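Local structure of long form D7clu1 salivary protein (Culex quinquefasciatus, 6V4C) at residues C242-D245 with L251-K254; L209-E214 with L256-V261; S149-C154 with R189-M194. The protein binds and sequesters adenine nucleotides such as ADP and ATP from the bitten host, inhibiting platelet aggregation and easing the mosquito's blood meal. All blocks are in the same frame, centred on the assembly; numbering follows the deposited sequence.

In the fold
All three contacts belong to the second odorant-binding-protein-like half of the chain. Helix 249-263 supplies one side of both interaction 1 and interaction 2, whose centres lie about 11 Å apart, and interaction 1 is nested within the loop that interaction 2 closes. The centre of interaction 3 lies about 14 Å from that of interaction 2; a probable hydrogen bond between Ser149 OG and Glu260 OE2, 2.9 Å, and Leu256 packing on Phe151 tie them. Trp193 of interaction 3 also meets Phe252 and Ile243 of interaction 1. Nearest to the nucleotide is interaction 3, with the Ile150 side chain about 8 Å from ADP; the Tyr258 side chain of interaction 2 is about 14 Å from it.

Interaction 1: residues C242-D245 with L251-K254; sequences CIYD and LFMK
Phe252 pushes its ring into the angle between Ile243 and Tyr244, two neighbours on helix 235-247, and takes a different kind of contact from each. Tyr244 lies over one face. Its CB stands 4.2 Å from the centroid of the Phe252 ring and only 11° off the ring normal, a CH-pi contact in which the methylene sits almost squarely above the ring. Further out, Tyr244 CD2 comes to 3.5 Å from Phe252 CD2, above the plane but displaced toward the rim. The ring planes meet obliquely at 54°, with the Tyr244 and Phe252 centroids 5.1 Å apart. Ile243 arrives at the edge instead, its CG2 methyl 3.7 Å from Phe252 CE1 and close to the ring plane.

Torsions explain how these groups meet. Phe252 CG is anti to its own backbone N (chi1 -173°), which carries the ring out toward the other helix until Phe252 CD1 lies 3.5 Å from Tyr244 CA, so backbone as well as side chain forms the seat. In Ile243 it is the CG2 branch that swings anti to N, and this is the branch that touches, while CD1 goes the other way to Trp193. Tyr244 reaches past Phe252 with its hydroxyl, which is hydrogen-bonded to the backbone O of His172 and has a weak second bond to Glu249 OE2. Both partners belong to zinc-binding residues, and the Tyr244 side chain lies about 5 Å from a zinc ion. Phe252 has another aromatic neighbour in Tyr240, whose ring meets it edge-to-face.

The segments lie on two consecutive helices that change direction at a tight bend, with Phe252 filling the inside of the bend, in the all-helical PBP/GOBP-type half of a long D7 protein.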
loop_
_atom_site.group_PDB
_atom_site.type_symbol
_atom_site.label_atom_id
_atom_site.label_comp_id
_atom_site.label_asym_id
_atom_site.label_seq_id
_atom_site.Cartn_x
_atom_site.Cartn_y
_atom_site.Cartn_z
ATOM N N CYS A 242 -4.244 -21.415 4.561
ATOM C CA CYS A 242 -3.652 -21.708 5.861
ATOM C C CYS A 242 -4.019 -20.642 6.890
ATOM O O CYS A 242 -4.352 -20.964 8.036
ATOM C CB CYS A 242 -2.134 -21.858 5.716
ATOM S SG CYS A 242 -1.610 -23.458 4.986
ATOM N N ILE A 243 -3.977 -19.367 6.496
ATOM C CA ILE A 243 -4.396 -18.287 7.388
ATOM C C ILE A 243 -5.891 -18.374 7.666
ATOM O O ILE A 243 -6.342 -18.187 8.803
ATOM C CB ILE A 243 -4.013 -16.927 6.776
ATOM C CG1 ILE A 243 -2.507 -16.861 6.512
ATOM C CG2 ILE A 243 -4.473 -15.787 7.677
ATOM C CD1 ILE A 243 -2.121 -15.825 5.482
ATOM N N TYR A 244 -6.681 -18.644 6.624
ATOM C CA TYR A 244 -8.123 -18.824 6.766
ATOM C C TYR A 244 -8.448 -19.886 7.811
ATOM O O TYR A 244 -9.279 -19.669 8.701
ATOM C CB TYR A 244 -8.681 -19.225 5.396
ATOM C CG TYR A 244 -10.186 -19.267 5.250
ATOM C CD1 TYR A 244 -10.923 -20.345 5.724
ATOM C CD2 TYR A 244 -10.863 -18.255 4.580
ATOM C CE1 TYR A 244 -12.295 -20.396 5.568
ATOM C CE2 TYR A 244 -12.234 -18.298 4.418
ATOM C CZ TYR A 244 -12.946 -19.370 4.914
ATOM O OH TYR A 244 -14.311 -19.416 4.751
ATOM N N ASP A 245 -7.794 -21.046 7.719
ATOM C CA ASP A 245 -8.085 -22.136 8.646
ATOM C C ASP A 245 -7.601 -21.815 10.055
ATOM O O ASP A 245 -8.263 -22.169 11.038
ATOM C CB ASP A 245 -7.456 -23.436 8.146
ATOM C CG ASP A 245 -8.088 -23.932 6.863
ATOM O OD1 ASP A 245 -9.260 -23.583 6.599
ATOM O OD2 ASP A 245 -7.414 -24.672 6.118
ATOM N N LEU A 251 -13.319 -14.580 11.831
ATOM C CA LEU A 251 -12.281 -13.577 12.039
ATOM C C LEU A 251 -11.592 -13.216 10.730
ATOM O O LEU A 251 -11.309 -12.038 10.476
ATOM C CB LEU A 251 -11.267 -14.073 13.066
ATOM C CG LEU A 251 -10.109 -13.125 13.358
ATOM C CD1 LEU A 251 -10.634 -11.768 13.803
ATOM C CD2 LEU A 251 -9.196 -13.725 14.414
ATOM N N PHE A 252 -11.320 -14.218 9.890
ATOM C CA PHE A 252 -10.641 -13.971 8.621
ATOM C C PHE A 252 -11.424 -12.985 7.762
ATOM O O PHE A 252 -10.855 -12.032 7.214
ATOM C CB PHE A 252 -10.435 -15.297 7.880
ATOM C CG PHE A 252 -9.601 -15.178 6.632
ATOM C CD1 PHE A 252 -8.227 -15.329 6.689
ATOM C CD2 PHE A 252 -10.191 -14.927 5.403
ATOM C CE1 PHE A 252 -7.453 -15.227 5.544
ATOM C CE2 PHE A 252 -9.423 -14.825 4.257
ATOM C CZ PHE A 252 -8.051 -14.977 4.328
ATOM N N MET A 253 -12.739 -13.195 7.640
ATOM C CA MET A 253 -13.553 -12.309 6.814
ATOM C C MET A 253 -13.701 -10.929 7.437
ATOM O O MET A 253 -13.774 -9.929 6.715
ATOM C CB MET A 253 -14.927 -12.928 6.549
ATOM C CG MET A 253 -14.864 -14.140 5.650
ATOM S SD MET A 253 -13.743 -13.864 4.266
ATOM C CE MET A 253 -14.631 -12.607 3.342
ATOM N N LYS A 254 -13.759 -10.853 8.767
ATOM C CA LYS A 254 -13.757 -9.555 9.430
ATOM C C LYS A 254 -12.504 -8.762 9.074
ATOM O O LYS A 254 -12.575 -7.553 8.824
ATOM C CB LYS A 254 -13.864 -9.752 10.942
ATOM C CG LYS A 254 -13.920 -8.461 11.740
ATOM C CD LYS A 254 -13.932 -8.749 13.234
ATOM C CE LYS A 254 -13.902 -7.467 14.050
ATOM N NZ LYS A 254 -13.934 -7.746 15.515
#

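Interaction 2: residues L209-E214 with L256-V261; sequences LHAVNE and LDYIEV
Tyr258 lays the CB-to-CE2 side of its side chain along Ala211 and Val212, where helix 202-211 gives way to the turn that follows it. The touching is divided between them. Val212 uses a single branch: its CG1 methyl sits 3.6 Å from Tyr258 CD2 and equally close to Tyr258 CB, covering the root of the aromatic side chain. Ala211 lies further along the ring, where its CB is 3.8 Å from Tyr258 CD2. The carbonyl of Ala211 also takes part, for its O approaches Tyr258 CE2 to 3.4 Å, a van der Waals contact of a backbone oxygen with the ring carbon. Both Val212 CG1 and Ala211 O come at the ring obliquely.

Tyr258 CG stands anti to the backbone N (chi1 -166°), projecting the ring from helix 249-263 toward the other segment. Val212 turns CG1 away from its own carbonyl carbon, beside its backbone N, and so brings that methyl to the tyrosine; the two side chains run past one another in opposite directions. All three residues are buried, and the contact between the segments is apolar apart from the Ala211 carbonyl.

Val212 sits within the Schellman motif that ends the helix, with Asn213, at positive phi, as its C-prime residue: Glu214 N bonds back to Leu209 O at 3.1 Å and Asn213 N to His210 O at 3.0 Å.

Around the pair, Tyr277 meets the Tyr258 ring edge-to-face and also touches Val212, while Arg269 adds a further contact to Tyr258. Helix 249-263 meets the end of helix 202-211 through Tyr258 and helix 279-292 through Asp257, Glu260 and Val261, while Leu256 and Glu260 touch Phe151 of helix 150-158.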
loop_
_atom_site.group_PDB
_atom_site.type_symbol
_atom_site.label_atom_id
_atom_site.label_comp_id
_atom_site.label_asym_id
_atom_site.label_seq_id
_atom_site.Cartn_x
_atom_site.Cartn_y
_atom_site.Cartn_z
ATOM N N LEU A 209 -5.167 -7.649 11.252
ATOM C CA LEU A 209 -5.815 -8.053 12.497
ATOM C C LEU A 209 -5.905 -6.888 13.475
ATOM O O LEU A 209 -6.944 -6.672 14.110
ATOM C CB LEU A 209 -5.045 -9.210 13.133
ATOM C CG LEU A 209 -5.265 -10.612 12.566
ATOM C CD1 LEU A 209 -4.149 -11.529 13.035
ATOM C CD2 LEU A 209 -6.614 -11.147 13.006
ATOM N N HIS A 210 -4.814 -6.135 13.621
ATOM C CA HIS A 210 -4.824 -5.003 14.540
ATOM C C HIS A 210 -5.751 -3.893 14.056
ATOM O O HIS A 210 -6.287 -3.136 14.873
ATOM C CB HIS A 210 -3.396 -4.498 14.758
ATOM C CG HIS A 210 -2.448 -5.561 15.228
ATOM N ND1 HIS A 210 -1.083 -5.455 15.091
ATOM C CD2 HIS A 210 -2.676 -6.755 15.827
ATOM C CE1 HIS A 210 -0.507 -6.538 15.585
ATOM N NE2 HIS A 210 -1.452 -7.339 16.040
ATOM N N ALA A 211 -5.969 -3.793 12.740
ATOM C CA ALA A 211 -6.873 -2.774 12.213
ATOM C C ALA A 211 -8.307 -2.987 12.682
ATOM O O ALA A 211 -9.047 -2.016 12.871
ATOM C CB ALA A 211 -6.802 -2.741 10.685
ATOM N N VAL A 212 -8.718 -4.237 12.871
ATOM C CA VAL A 212 -10.047 -4.546 13.386
ATOM C C VAL A 212 -10.036 -4.753 14.902
ATOM O O VAL A 212 -10.956 -5.362 15.448
ATOM C CB VAL A 212 -10.708 -5.718 12.644
ATOM C CG1 VAL A 212 -10.865 -5.385 11.175
ATOM C CG2 VAL A 212 -9.896 -6.998 12.826
ATOM N N ASN A 213 -8.999 -4.264 15.587
ATOM C CA ASN A 213 -8.916 -4.270 17.050
ATOM C C ASN A 213 -8.777 -5.674 17.642
ATOM O O ASN A 213 -9.133 -5.904 18.800
ATOM C CB ASN A 213 -10.057 -3.483 17.706
ATOM C CG ASN A 213 -10.099 -2.035 17.248
ATOM O OD1 ASN A 213 -9.062 -1.416 17.012
ATOM N ND2 ASN A 213 -11.303 -1.493 17.116
ATOM N N GLU A 214 -8.258 -6.620 16.867
ATOM C CA GLU A 214 -7.896 -7.930 17.387
ATOM C C GLU A 214 -6.478 -7.866 17.947
ATOM O O GLU A 214 -5.647 -7.081 17.483
ATOM C CB GLU A 214 -7.959 -8.969 16.265
ATOM C CG GLU A 214 -8.043 -10.414 16.735
ATOM C CD GLU A 214 -9.423 -10.780 17.249
ATOM O OE1 GLU A 214 -9.553 -11.850 17.879
ATOM O OE2 GLU A 214 -10.374 -10.000 17.023
ATOM N N LEU A 256 -10.567 -9.310 6.300
ATOM C CA LEU A 256 -10.545 -9.063 4.863
ATOM C C LEU A 256 -11.547 -7.988 4.457
ATOM O O LEU A 256 -11.247 -7.155 3.597
ATOM C CB LEU A 256 -10.812 -10.361 4.105
ATOM C CG LEU A 256 -9.715 -10.753 3.121
ATOM C CD1 LEU A 256 -8.401 -10.967 3.849
ATOM C CD2 LEU A 256 -10.117 -11.990 2.348
ATOM N N ASP A 257 -12.747 -8.002 5.049
ATOM C CA ASP A 257 -13.742 -6.985 4.712
ATOM C C ASP A 257 -13.206 -5.584 4.972
ATOM O O ASP A 257 -13.409 -4.674 4.163
ATOM C CB ASP A 257 -15.030 -7.206 5.504
ATOM C CG ASP A 257 -15.826 -8.399 5.015
ATOM O OD1 ASP A 257 -15.661 -8.797 3.843
ATOM O OD2 ASP A 257 -16.625 -8.937 5.808
ATOM N N TYR A 258 -12.516 -5.392 6.097
ATOM C CA TYR A 258 -11.999 -4.066 6.417
ATOM C C TYR A 258 -10.829 -3.697 5.514
ATOM O O TYR A 258 -10.720 -2.546 5.074
ATOM C CB TYR A 258 -11.611 -4.003 7.890
ATOM C CG TYR A 258 -11.391 -2.606 8.413
ATOM C CD1 TYR A 258 -12.234 -1.563 8.047
ATOM C CD2 TYR A 258 -10.352 -2.333 9.290
ATOM C CE1 TYR A 258 -12.037 -0.284 8.531
ATOM C CE2 TYR A 258 -10.149 -1.060 9.782
ATOM C CZ TYR A 258 -10.992 -0.039 9.402
ATOM O OH TYR A 258 -10.783 1.227 9.894
ATOM N N ILE A 259 -9.948 -4.659 5.215
ATOM C CA ILE A 259 -8.922 -4.433 4.199
ATOM C C ILE A 259 -9.557 -3.981 2.890
ATOM O O ILE A 259 -9.110 -3.013 2.264
ATOM C CB ILE A 259 -8.059 -5.694 4.004
ATOM C CG1 ILE A 259 -7.154 -5.927 5.216
ATOM C CG2 ILE A 259 -7.237 -5.576 2.727
ATOM C CD1 ILE A 259 -6.436 -7.271 5.203
ATOM N N GLU A 260 -10.614 -4.675 2.462
ATOM C CA GLU A 260 -11.259 -4.339 1.194
ATOM C C GLU A 260 -11.774 -2.907 1.195
ATOM O O GLU A 260 -11.542 -2.152 0.242
ATOM C CB GLU A 260 -12.401 -5.311 0.901
ATOM C CG GLU A 260 -13.126 -4.965 -0.382
ATOM C CD GLU A 260 -13.960 -6.098 -0.933
ATOM O OE1 GLU A 260 -14.332 -7.007 -0.160
ATOM O OE2 GLU A 260 -14.238 -6.076 -2.148
ATOM N N VAL A 261 -12.484 -2.514 2.257
ATOM C CA VAL A 261 -13.024 -1.159 2.336
ATOM C C VAL A 261 -11.905 -0.126 2.268
ATOM O O VAL A 261 -12.017 0.890 1.571
ATOM C CB VAL A 261 -13.896 -0.992 3.596
ATOM C CG1 VAL A 261 -14.159 0.480 3.873
ATOM C CG2 VAL A 261 -15.208 -1.736 3.430
#

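Interaction 3: residues S149-C154 with R189-M194; sequences SIFRFC and RGMRWM
This is a small apolar contact between the first turn of helix 150-158 and the C-terminal end of helix 179-190, beside the disulfide that Cys154 makes with Cys186. Ile150 points at Gly190, and its CD1 methyl rests 3.7 Å from Gly190 CA. The methyl lies directly on the glycine backbone, with Ile150 CG1 close behind at 3.8 Å from Gly190 CA. Ile150 CG1 lies anti to its backbone N (chi1 180°), directing this branch toward the Gly190 backbone.

The second touch is a Met-aromatic contact. Met191 extends through chi2 (-172°), which carries SD to 3.6 Å from Phe151 CZ; the sulfur reaches the ring obliquely, 67° off its normal. The chain then bends at chi3, which sets Met191 CE over the centre of the Trp193 ring.

Both helix ends are capped. Ser149 is the N-cap of its helix, its OG accepting from Arg152 N at 3.0 Å, and it is also bonded to Glu260. Arg192, at positive phi, ends the other helix in a Schellman motif and turns its guanidinium back; NH1 donates to Gly190 O at 3.0 Å, the oxygen lying in the guanidinium plane at the edge of the group. Glu9, an ADP-pocket residue from the N-terminal half, forms a salt bridge with the same NH1. A disulfide-linked helix pair of this kind is characteristic of the odorant-binding-protein fold, here next to Lys144 of the ADP site.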
loop_
_atom_site.group_PDB
_atom_site.type_symbol
_atom_site.label_atom_id
_atom_site.label_comp_id
_atom_site.label_asym_id
_atom_site.label_seq_id
_atom_site.Cartn_x
_atom_site.Cartn_y
_atom_site.Cartn_z
ATOM N N SER A 149 -11.915 -1.448 -5.046
ATOM C CA SER A 149 -11.208 -2.273 -4.078
ATOM C C SER A 149 -10.273 -3.248 -4.788
ATOM O O SER A 149 -10.415 -3.534 -5.979
ATOM C CB SER A 149 -12.182 -3.034 -3.174
ATOM O OG SER A 149 -12.620 -4.248 -3.763
ATOM N N ILE A 150 -9.294 -3.752 -4.035
ATOM C CA ILE A 150 -8.337 -4.697 -4.604
ATOM C C ILE A 150 -9.033 -6.000 -4.984
ATOM O O ILE A 150 -8.715 -6.614 -6.011
ATOM C CB ILE A 150 -7.146 -4.911 -3.649
ATOM C CG1 ILE A 150 -6.139 -5.903 -4.238
ATOM C CG2 ILE A 150 -7.626 -5.395 -2.286
ATOM C CD1 ILE A 150 -5.467 -5.425 -5.509
ATOM N N PHE A 151 -10.016 -6.423 -4.184
ATOM C CA PHE A 151 -10.726 -7.663 -4.483
ATOM C C PHE A 151 -11.597 -7.520 -5.723
ATOM O O PHE A 151 -11.668 -8.438 -6.548
ATOM C CB PHE A 151 -11.557 -8.105 -3.277
ATOM C CG PHE A 151 -10.734 -8.389 -2.056
ATOM C CD1 PHE A 151 -10.087 -9.603 -1.911
ATOM C CD2 PHE A 151 -10.592 -7.436 -1.064
ATOM C CE1 PHE A 151 -9.318 -9.864 -0.792
ATOM C CE2 PHE A 151 -9.825 -7.694 0.061
ATOM C CZ PHE A 151 -9.187 -8.907 0.193
ATOM N N ARG A 152 -12.271 -6.377 -5.871
ATOM C CA ARG A 152 -13.079 -6.149 -7.064
ATOM C C ARG A 152 -12.197 -5.977 -8.292
ATOM O O ARG A 152 -12.511 -6.497 -9.370
ATOM C CB ARG A 152 -13.978 -4.929 -6.850
ATOM C CG ARG A 152 -14.812 -4.526 -8.058
ATOM C CD ARG A 152 -15.754 -5.636 -8.488
ATOM N NE ARG A 152 -16.558 -5.231 -9.641
ATOM C CZ ARG A 152 -17.293 -6.062 -10.372
ATOM N NH1 ARG A 152 -17.330 -7.354 -10.077
ATOM N NH2 ARG A 152 -17.987 -5.601 -11.404
ATOM N N PHE A 153 -11.076 -5.265 -8.141
ATOM C CA PHE A 153 -10.144 -5.106 -9.249
ATOM C C PHE A 153 -9.619 -6.456 -9.727
ATOM O O PHE A 153 -9.531 -6.706 -10.935
ATOM C CB PHE A 153 -8.994 -4.189 -8.836
ATOM C CG PHE A 153 -8.004 -3.941 -9.933
ATOM C CD1 PHE A 153 -8.283 -3.030 -10.940
ATOM C CD2 PHE A 153 -6.796 -4.619 -9.962
ATOM C CE1 PHE A 153 -7.374 -2.802 -11.956
ATOM C CE2 PHE A 153 -5.885 -4.393 -10.973
ATOM C CZ PHE A 153 -6.176 -3.484 -11.972
ATOM N N CYS A 154 -9.276 -7.347 -8.790
ATOM C CA CYS A 154 -8.820 -8.684 -9.166
ATOM C C CYS A 154 -9.977 -9.552 -9.652
ATOM O O CYS A 154 -9.815 -10.341 -10.591
ATOM C CB CYS A 154 -8.128 -9.363 -7.982
ATOM S SG CYS A 154 -6.556 -8.626 -7.464
ATOM N N ARG A 189 -1.177 -10.630 -3.162
ATOM C CA ARG A 189 -0.129 -9.690 -3.551
ATOM C C ARG A 189 -0.617 -8.248 -3.456
ATOM O O ARG A 189 0.135 -7.358 -3.040
ATOM C CB ARG A 189 0.381 -10.007 -4.958
ATOM C CG ARG A 189 1.166 -11.315 -5.054
ATOM C CD ARG A 189 1.538 -11.645 -6.494
ATOM N NE ARG A 189 2.432 -12.800 -6.580
ATOM C CZ ARG A 189 3.759 -12.723 -6.591
ATOM N NH1 ARG A 189 4.361 -11.543 -6.522
ATOM N NH2 ARG A 189 4.490 -13.826 -6.671
ATOM N N GLY A 190 -1.874 -7.998 -3.831
ATOM C CA GLY A 190 -2.409 -6.647 -3.742
ATOM C C GLY A 190 -2.512 -6.147 -2.314
ATOM O O GLY A 190 -2.305 -4.961 -2.044
ATOM N N MET A 191 -2.839 -7.043 -1.379
ATOM C CA MET A 191 -2.850 -6.719 0.043
ATOM C C MET A 191 -1.453 -6.624 0.635
ATOM O O MET A 191 -1.320 -6.230 1.799
ATOM C CB MET A 191 -3.618 -7.786 0.828
ATOM C CG MET A 191 -5.121 -7.814 0.600
ATOM S SD MET A 191 -5.937 -8.960 1.739
ATOM C CE MET A 191 -5.345 -10.541 1.134
ATOM N N ARG A 192 -0.422 -6.993 -0.121
ATOM C CA ARG A 192 0.953 -7.083 0.372
ATOM C C ARG A 192 1.127 -8.164 1.436
ATOM O O ARG A 192 2.134 -8.180 2.150
ATOM C CB ARG A 192 1.513 -5.733 0.841
ATOM C CG ARG A 192 2.085 -4.844 -0.269
ATOM C CD ARG A 192 1.017 -4.340 -1.243
ATOM N NE ARG A 192 1.532 -3.273 -2.100
ATOM C CZ ARG A 192 0.805 -2.615 -2.998
ATOM N NH1 ARG A 192 -0.474 -2.913 -3.176
ATOM N NH2 ARG A 192 1.361 -1.657 -3.726
ATOM N N TRP A 193 0.154 -9.071 1.569
ATOM C CA TRP A 193 0.385 -10.269 2.373
ATOM C C TRP A 193 1.491 -11.116 1.761
ATOM O O TRP A 193 2.277 -11.747 2.478
ATOM C CB TRP A 193 -0.896 -11.095 2.491
ATOM C CG TRP A 193 -1.913 -10.524 3.435
ATOM C CD1 TRP A 193 -1.961 -9.252 3.926
ATOM C CD2 TRP A 193 -3.025 -11.220 4.012
ATOM N NE1 TRP A 193 -3.039 -9.110 4.771
ATOM C CE2 TRP A 193 -3.707 -10.303 4.838
ATOM C CE3 TRP A 193 -3.511 -12.528 3.907
ATOM C CZ2 TRP A 193 -4.851 -10.654 5.554
ATOM C CZ3 TRP A 193 -4.649 -12.873 4.619
ATOM C CH2 TRP A 193 -5.305 -11.938 5.431
ATOM N N MET A 194 1.549 -11.156 0.434
ATOM C CA MET A 194 2.661 -11.740 -0.301
ATOM C C MET A 194 3.431 -10.603 -0.953
ATOM O O MET A 194 2.835 -9.747 -1.615
ATOM C CB MET A 194 2.158 -12.709 -1.376
ATOM C CG MET A 194 3.262 -13.486 -2.091
ATOM S SD MET A 194 2.667 -14.406 -3.528
ATOM C CE MET A 194 2.791 -16.103 -2.983
#